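Local atomic coordinates of multidrug resistance protein (Vibrio cholerae, PDB entry 1YC9), a protein that forms a trimeric outer membrane channel of the outer membrane factor family and probably exports drugs such as puromycin and acriflavine from the cell. Residues Q282-Q296 / N308-P320. The protein carries 1 engineered substitution. Residues are numbered along the deposited sequence; the frame is centred on the assembly and turned at random.
With BOG (octyl beta-D-glucopyranoside), chain B.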
loop_
_atom_site.group_PDB
_atom_site.type_symbol
_atom_site.label_atom_id
_atom_site.label_comp_id
_atom_site.label_asym_id
_atom_site.label_seq_id
_atom_site.Cartn_x
_atom_site.Cartn_y
_atom_site.Cartn_z
ATOM N N GLN A 282 20.872 5.078 -28.483
ATOM C CA GLN A 282 19.887 5.734 -29.331
ATOM C C GLN A 282 20.409 6.982 -30.036
ATOM O O GLN A 282 19.840 7.420 -31.016
ATOM C CB GLN A 282 18.611 6.053 -28.527
ATOM C CG GLN A 282 17.769 4.823 -28.275
ATOM C CD GLN A 282 16.561 5.096 -27.406
ATOM O OE1 GLN A 282 16.496 6.129 -26.676
ATOM N NE2 GLN A 282 15.600 4.200 -27.472
ATOM N N PHE A 283 21.503 7.544 -29.540
ATOM C CA PHE A 283 22.163 8.633 -30.230
ATOM C C PHE A 283 22.963 8.212 -31.470
ATOM O O PHE A 283 23.264 9.045 -32.328
ATOM C CB PHE A 283 23.074 9.372 -29.265
ATOM C CG PHE A 283 22.338 10.220 -28.225
ATOM C CD1 PHE A 283 21.974 9.684 -27.017
ATOM C CD2 PHE A 283 22.035 11.574 -28.484
ATOM C CE1 PHE A 283 21.319 10.439 -26.056
ATOM C CE2 PHE A 283 21.407 12.335 -27.535
ATOM C CZ PHE A 283 21.058 11.774 -26.308
ATOM N N TYR A 284 23.251 6.915 -31.585
ATOM C CA TYR A 284 24.073 6.367 -32.632
ATOM C C TYR A 284 23.239 5.861 -33.811
ATOM O O TYR A 284 22.024 5.703 -33.674
ATOM C CB TYR A 284 24.939 5.235 -32.061
ATOM C CG TYR A 284 26.003 5.778 -31.147
ATOM C CD1 TYR A 284 25.692 6.186 -29.867
ATOM C CD2 TYR A 284 27.353 5.880 -31.583
ATOM C CE1 TYR A 284 26.664 6.696 -29.019
ATOM C CE2 TYR A 284 28.334 6.402 -30.744
ATOM C CZ TYR A 284 27.978 6.791 -29.453
ATOM O OH TYR A 284 28.901 7.322 -28.569
ATOM N N PRO A 285 23.880 5.716 -34.963
ATOM C CA PRO A 285 23.153 5.303 -36.156
ATOM C C PRO A 285 22.503 3.935 -35.977
ATOM O O PRO A 285 23.096 3.058 -35.397
ATOM C CB PRO A 285 24.205 5.297 -37.245
ATOM C CG PRO A 285 25.452 6.017 -36.723
ATOM C CD PRO A 285 25.311 6.021 -35.243
ATOM N N ASP A 286 21.267 3.805 -36.390
ATOM C CA ASP A 286 20.618 2.509 -36.433
ATOM C C ASP A 286 20.687 1.891 -37.825
ATOM O O ASP A 286 20.230 2.483 -38.785
ATOM C CB ASP A 286 19.184 2.729 -36.037
ATOM C CG ASP A 286 18.621 1.544 -35.400
ATOM O OD1 ASP A 286 17.940 1.665 -34.332
ATOM O OD2 ASP A 286 18.890 0.426 -35.927
ATOM N N VAL A 287 21.254 0.660 -37.948
ATOM C CA VAL A 287 21.457 0.052 -39.240
ATOM C C VAL A 287 20.552 -1.206 -39.303
ATOM O O VAL A 287 20.552 -2.005 -38.364
ATOM C CB VAL A 287 22.900 -0.357 -39.514
ATOM C CG1 VAL A 287 23.021 -0.944 -40.937
ATOM C CG2 VAL A 287 23.837 0.825 -39.352
ATOM N N THR A 288 19.736 -1.277 -40.346
ATOM C CA THR A 288 18.724 -2.330 -40.473
ATOM C C THR A 288 18.950 -2.977 -41.826
ATOM O O THR A 288 19.768 -2.501 -42.655
ATOM C CB THR A 288 17.314 -1.768 -40.316
ATOM O OG1 THR A 288 17.214 -0.640 -41.182
ATOM C CG2 THR A 288 17.077 -1.214 -38.913
ATOM N N LEU A 289 18.375 -4.158 -42.005
ATOM C CA LEU A 289 18.410 -4.832 -43.257
ATOM C C LEU A 289 16.960 -5.264 -43.541
ATOM O O LEU A 289 16.248 -5.735 -42.620
ATOM C CB LEU A 289 19.287 -6.059 -43.158
ATOM C CG LEU A 289 19.479 -6.900 -44.404
ATOM C CD1 LEU A 289 20.340 -6.287 -45.464
ATOM C CD2 LEU A 289 20.209 -8.192 -43.894
ATOM N N SER A 290 16.524 -5.032 -44.772
ATOM C CA SER A 290 15.174 -5.418 -45.213
ATOM C C SER A 290 15.293 -6.138 -46.523
ATOM O O SER A 290 16.203 -5.907 -47.324
ATOM C CB SER A 290 14.271 -4.147 -45.457
ATOM O OG SER A 290 14.042 -3.590 -44.187
ATOM N N ALA A 291 14.324 -6.994 -46.790
ATOM C CA ALA A 291 14.288 -7.670 -48.021
ATOM C C ALA A 291 12.861 -8.172 -48.282
ATOM O O ALA A 291 12.077 -8.356 -47.350
ATOM C CB ALA A 291 15.298 -8.868 -48.047
ATOM N N PHE A 292 12.584 -8.393 -49.547
ATOM C CA PHE A 292 11.367 -9.097 -49.941
ATOM C C PHE A 292 11.541 -9.803 -51.218
ATOM O O PHE A 292 12.450 -9.512 -52.001
ATOM C CB PHE A 292 10.166 -8.083 -50.025
ATOM C CG PHE A 292 10.058 -7.358 -51.293
ATOM C CD1 PHE A 292 9.222 -7.831 -52.333
ATOM C CD2 PHE A 292 10.729 -6.170 -51.492
ATOM C CE1 PHE A 292 9.115 -7.151 -53.522
ATOM C CE2 PHE A 292 10.560 -5.471 -52.655
ATOM C CZ PHE A 292 9.816 -5.944 -53.667
ATOM N N ILE A 293 10.654 -10.780 -51.477
ATOM C CA ILE A 293 10.612 -11.447 -52.716
ATOM C C ILE A 293 9.179 -11.854 -52.936
ATOM O O ILE A 293 8.514 -12.192 -52.004
ATOM C CB ILE A 293 11.489 -12.770 -52.681
ATOM C CG1 ILE A 293 11.643 -13.369 -54.068
ATOM C CG2 ILE A 293 10.939 -13.724 -51.675
ATOM C CD1 ILE A 293 12.201 -12.496 -55.178
ATOM N N GLY A 294 8.779 -11.838 -54.154
ATOM C CA GLY A 294 7.402 -12.202 -54.520
ATOM C C GLY A 294 7.022 -11.778 -55.907
ATOM O O GLY A 294 7.774 -11.782 -56.857
ATOM N N TYR A 295 5.710 -11.504 -56.062
ATOM C CA TYR A 295 5.070 -11.209 -57.290
ATOM C C TYR A 295 4.224 -9.907 -57.133
ATOM O O TYR A 295 3.676 -9.666 -56.069
ATOM C CB TYR A 295 4.023 -12.253 -57.554
ATOM C CG TYR A 295 4.617 -13.682 -57.549
ATOM C CD1 TYR A 295 4.601 -14.428 -56.385
ATOM C CD2 TYR A 295 5.132 -14.219 -58.695
ATOM C CE1 TYR A 295 5.084 -15.723 -56.370
ATOM C CE2 TYR A 295 5.604 -15.547 -58.701
ATOM C CZ TYR A 295 5.557 -16.256 -57.539
ATOM O OH TYR A 295 6.002 -17.543 -57.463
ATOM N N GLN A 296 4.265 -9.126 -58.173
ATOM C CA GLN A 296 3.467 -7.886 -58.305
ATOM C C GLN A 296 3.021 -7.828 -59.741
ATOM O O GLN A 296 3.796 -7.972 -60.688
ATOM C CB GLN A 296 4.320 -6.673 -57.912
ATOM C CG GLN A 296 4.771 -6.653 -56.484
ATOM C CD GLN A 296 5.807 -5.580 -56.207
ATOM O OE1 GLN A 296 6.489 -5.136 -57.120
ATOM N NE2 GLN A 296 5.867 -5.134 -54.977
ATOM N N ASN A 308 7.066 -10.911 -63.673
ATOM C CA ASN A 308 6.316 -10.214 -62.627
ATOM C C ASN A 308 6.763 -10.542 -61.269
ATOM O O ASN A 308 6.156 -10.160 -60.284
ATOM C CB ASN A 308 4.786 -10.426 -62.790
ATOM C CG ASN A 308 4.265 -9.762 -64.047
ATOM O OD1 ASN A 308 4.990 -9.043 -64.707
ATOM N ND2 ASN A 308 2.964 -9.981 -64.359
ATOM N N ASP A 309 7.914 -11.253 -61.152
ATOM C CA ASP A 309 8.515 -11.327 -59.886
ATOM C C ASP A 309 9.164 -9.995 -59.567
ATOM O O ASP A 309 9.538 -9.225 -60.444
ATOM C CB ASP A 309 9.606 -12.432 -59.796
ATOM C CG ASP A 309 10.571 -12.409 -60.886
ATOM O OD1 ASP A 309 10.390 -11.955 -62.021
ATOM O OD2 ASP A 309 11.688 -13.044 -60.691
ATOM N N ALA A 310 9.256 -9.752 -58.288
ATOM C CA ALA A 310 9.890 -8.533 -57.736
ATOM C C ALA A 310 10.567 -8.892 -56.441
ATOM O O ALA A 310 10.124 -9.695 -55.665
ATOM C CB ALA A 310 8.899 -7.441 -57.485
ATOM N N GLY A 311 11.649 -8.187 -56.147
ATOM C CA GLY A 311 12.361 -8.439 -54.944
ATOM C C GLY A 311 13.370 -7.348 -54.677
ATOM O O GLY A 311 13.683 -6.586 -55.578
ATOM N N ALA A 312 13.791 -7.312 -53.462
ATOM C CA ALA A 312 14.825 -6.389 -53.034
ATOM C C ALA A 312 15.522 -6.787 -51.766
ATOM O O ALA A 312 14.977 -7.466 -50.923
ATOM C CB ALA A 312 14.183 -4.978 -52.889
ATOM N N ILE A 313 16.776 -6.339 -51.605
ATOM C CA ILE A 313 17.457 -6.470 -50.387
ATOM C C ILE A 313 18.339 -5.248 -50.189
ATOM O O ILE A 313 18.992 -4.816 -51.123
ATOM C CB ILE A 313 18.406 -7.742 -50.363
ATOM C CG1 ILE A 313 19.050 -7.834 -49.026
ATOM C CG2 ILE A 313 19.267 -7.784 -51.530
ATOM C CD1 ILE A 313 19.493 -9.218 -48.685
ATOM N N GLY A 314 18.441 -4.822 -48.961
ATOM C CA GLY A 314 19.480 -3.856 -48.616
ATOM C C GLY A 314 19.455 -3.280 -47.240
ATOM O O GLY A 314 18.457 -3.313 -46.515
ATOM N N PRO A 315 20.606 -2.779 -46.844
ATOM C CA PRO A 315 20.736 -2.117 -45.556
ATOM C C PRO A 315 20.193 -0.668 -45.649
ATOM O O PRO A 315 20.195 -0.090 -46.761
ATOM C CB PRO A 315 22.239 -2.158 -45.319
ATOM C CG PRO A 315 22.799 -2.057 -46.639
ATOM C CD PRO A 315 21.894 -2.823 -47.569
ATOM N N ALA A 316 19.683 -0.162 -44.536
ATOM C CA ALA A 316 19.308 1.275 -44.396
ATOM C C ALA A 316 19.986 1.749 -43.111
ATOM O O ALA A 316 20.219 0.977 -42.183
ATOM C CB ALA A 316 17.829 1.444 -44.324
ATOM N N ILE A 317 20.303 3.040 -43.005
ATOM C CA ILE A 317 20.867 3.537 -41.757
ATOM C C ILE A 317 20.061 4.810 -41.445
ATOM O O ILE A 317 19.639 5.468 -42.363
ATOM C CB ILE A 317 22.385 3.783 -41.922
ATOM C CG1 ILE A 317 22.991 4.408 -40.678
ATOM C CG2 ILE A 317 22.679 4.737 -43.083
ATOM C CD1 ILE A 317 24.472 4.246 -40.594
ATOM N N TYR A 318 19.746 5.026 -40.188
ATOM C CA TYR A 318 19.107 6.244 -39.713
ATOM C C TYR A 318 19.953 6.772 -38.571
ATOM O O TYR A 318 20.303 6.040 -37.651
ATOM C CB TYR A 318 17.669 5.987 -39.274
ATOM C CG TYR A 318 16.976 7.319 -38.922
ATOM C CD1 TYR A 318 16.623 8.223 -39.942
ATOM C CD2 TYR A 318 16.817 7.715 -37.607
ATOM C CE1 TYR A 318 16.059 9.458 -39.639
ATOM C CE2 TYR A 318 16.275 8.963 -37.293
ATOM C CZ TYR A 318 15.890 9.818 -38.318
ATOM O OH TYR A 318 15.335 11.049 -37.995
ATOM N N LEU A 319 20.270 8.064 -38.581
ATOM C CA LEU A 319 21.030 8.675 -37.532
ATOM C C LEU A 319 20.215 9.968 -37.147
ATOM O O LEU A 319 20.108 10.847 -37.958
ATOM C CB LEU A 319 22.375 9.108 -38.020
ATOM C CG LEU A 319 23.200 9.968 -37.083
ATOM C CD1 LEU A 319 23.388 9.335 -35.735
ATOM C CD2 LEU A 319 24.526 10.450 -37.665
ATOM N N PRO A 320 19.681 10.031 -35.959
ATOM C CA PRO A 320 18.978 11.229 -35.498
ATOM C C PRO A 320 20.003 12.339 -35.412
ATOM O O PRO A 320 21.098 12.088 -34.980
ATOM C CB PRO A 320 18.522 10.863 -34.085
ATOM C CG PRO A 320 18.771 9.353 -33.922
ATOM C CD PRO A 320 19.703 8.975 -34.923
HETATM C C1 BOG B . 9.451 -16.772 -59.463
HETATM O O1 BOG B . 9.687 -16.590 -58.128
HETATM C C2 BOG B . 10.385 -17.821 -60.141
HETATM O O2 BOG B . 11.668 -17.978 -59.489
HETATM C C3 BOG B . 10.342 -17.661 -61.622
HETATM O O3 BOG B . 11.058 -18.634 -62.328
HETATM C C4 BOG B . 9.373 -16.779 -62.380
HETATM O O4 BOG B . 9.731 -16.241 -63.641
HETATM C C5 BOG B . 8.664 -15.729 -61.514
HETATM O O5 BOG B . 8.727 -15.776 -60.159
HETATM C C6 BOG B . 7.436 -15.011 -62.098
HETATM O O6 BOG B . 6.515 -16.154 -62.200
HETATM C "C1'" BOG B . 9.186 -15.490 -57.373
HETATM C "C2'" BOG B . 8.786 -15.930 -56.011
HETATM C "C3'" BOG B . 9.816 -16.813 -55.304
HETATM C "C4'" BOG B . 9.429 -17.090 -53.874
HETATM C "C5'" BOG B . 10.469 -17.941 -53.198
HETATM C "C6'" BOG B . 10.317 -18.002 -51.676
HETATM C "C7'" BOG B . 9.394 -19.106 -51.194
HETATM C "C8'" BOG B . 9.508 -19.265 -49.679
HETATM O O HOH W 1 22.271 11.541 -32.472
#
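The carbonyl of Y318 accepts the N-H of D286, with D286 N to Y318 O 2.7 Å, in the carbonyl plane, and P285 CA leans on the same oxygen through a C-H···O contact. From there strands 286-296 and 309-320 run antiparallel as a hairpin. Hydrogen-bonded pairs D286-Y318, T288-A316, S290-G314, F292-A312 and G294-A310 alternate with non-hydrogen-bonded ones, and Q296 N closes the row on N308 O. Before strand 286-296 begins, one water donates to both F283 O and P320 O.

The side chains sort onto two faces. On that of F292, CG of this residue stands between its own N and carbonyl carbon (chi1 84°), which swings the ring over the partner strand. G311 CA lies 3.9 Å from the ring centroid in a CH-pi contact, while F292 CE2 meets A312 CB at 3.7 Å. On the opposite face I293 CD1 packs 4.1 Å from G311 CA. Farther along that opposite face, I317 CD1 touches P285 CB at 3.5 Å and V287 CG2 at 3.7 Å; CG1 of I317, anti to N (chi1 175°), carries it there. L319 CD1 sits alongside the P285 ring and 3.4 Å from F283 O. At the far end the Y295 ring and D309 CB both touch the octyl glucoside.

This hairpin is part of the beta-barrel to which each of three subunits contributes four strands. Strand 98-111 pairs with the other edge of 286-296, and K117 holds the D286 carboxylate in a salt bridge. Strand 309-320 pairs with a strand of the second subunit, whose K84 forms a salt bridge with D309. At the other end, F283 and P320 rest on L327 of helix 326-391, where the barrel meets the long helices.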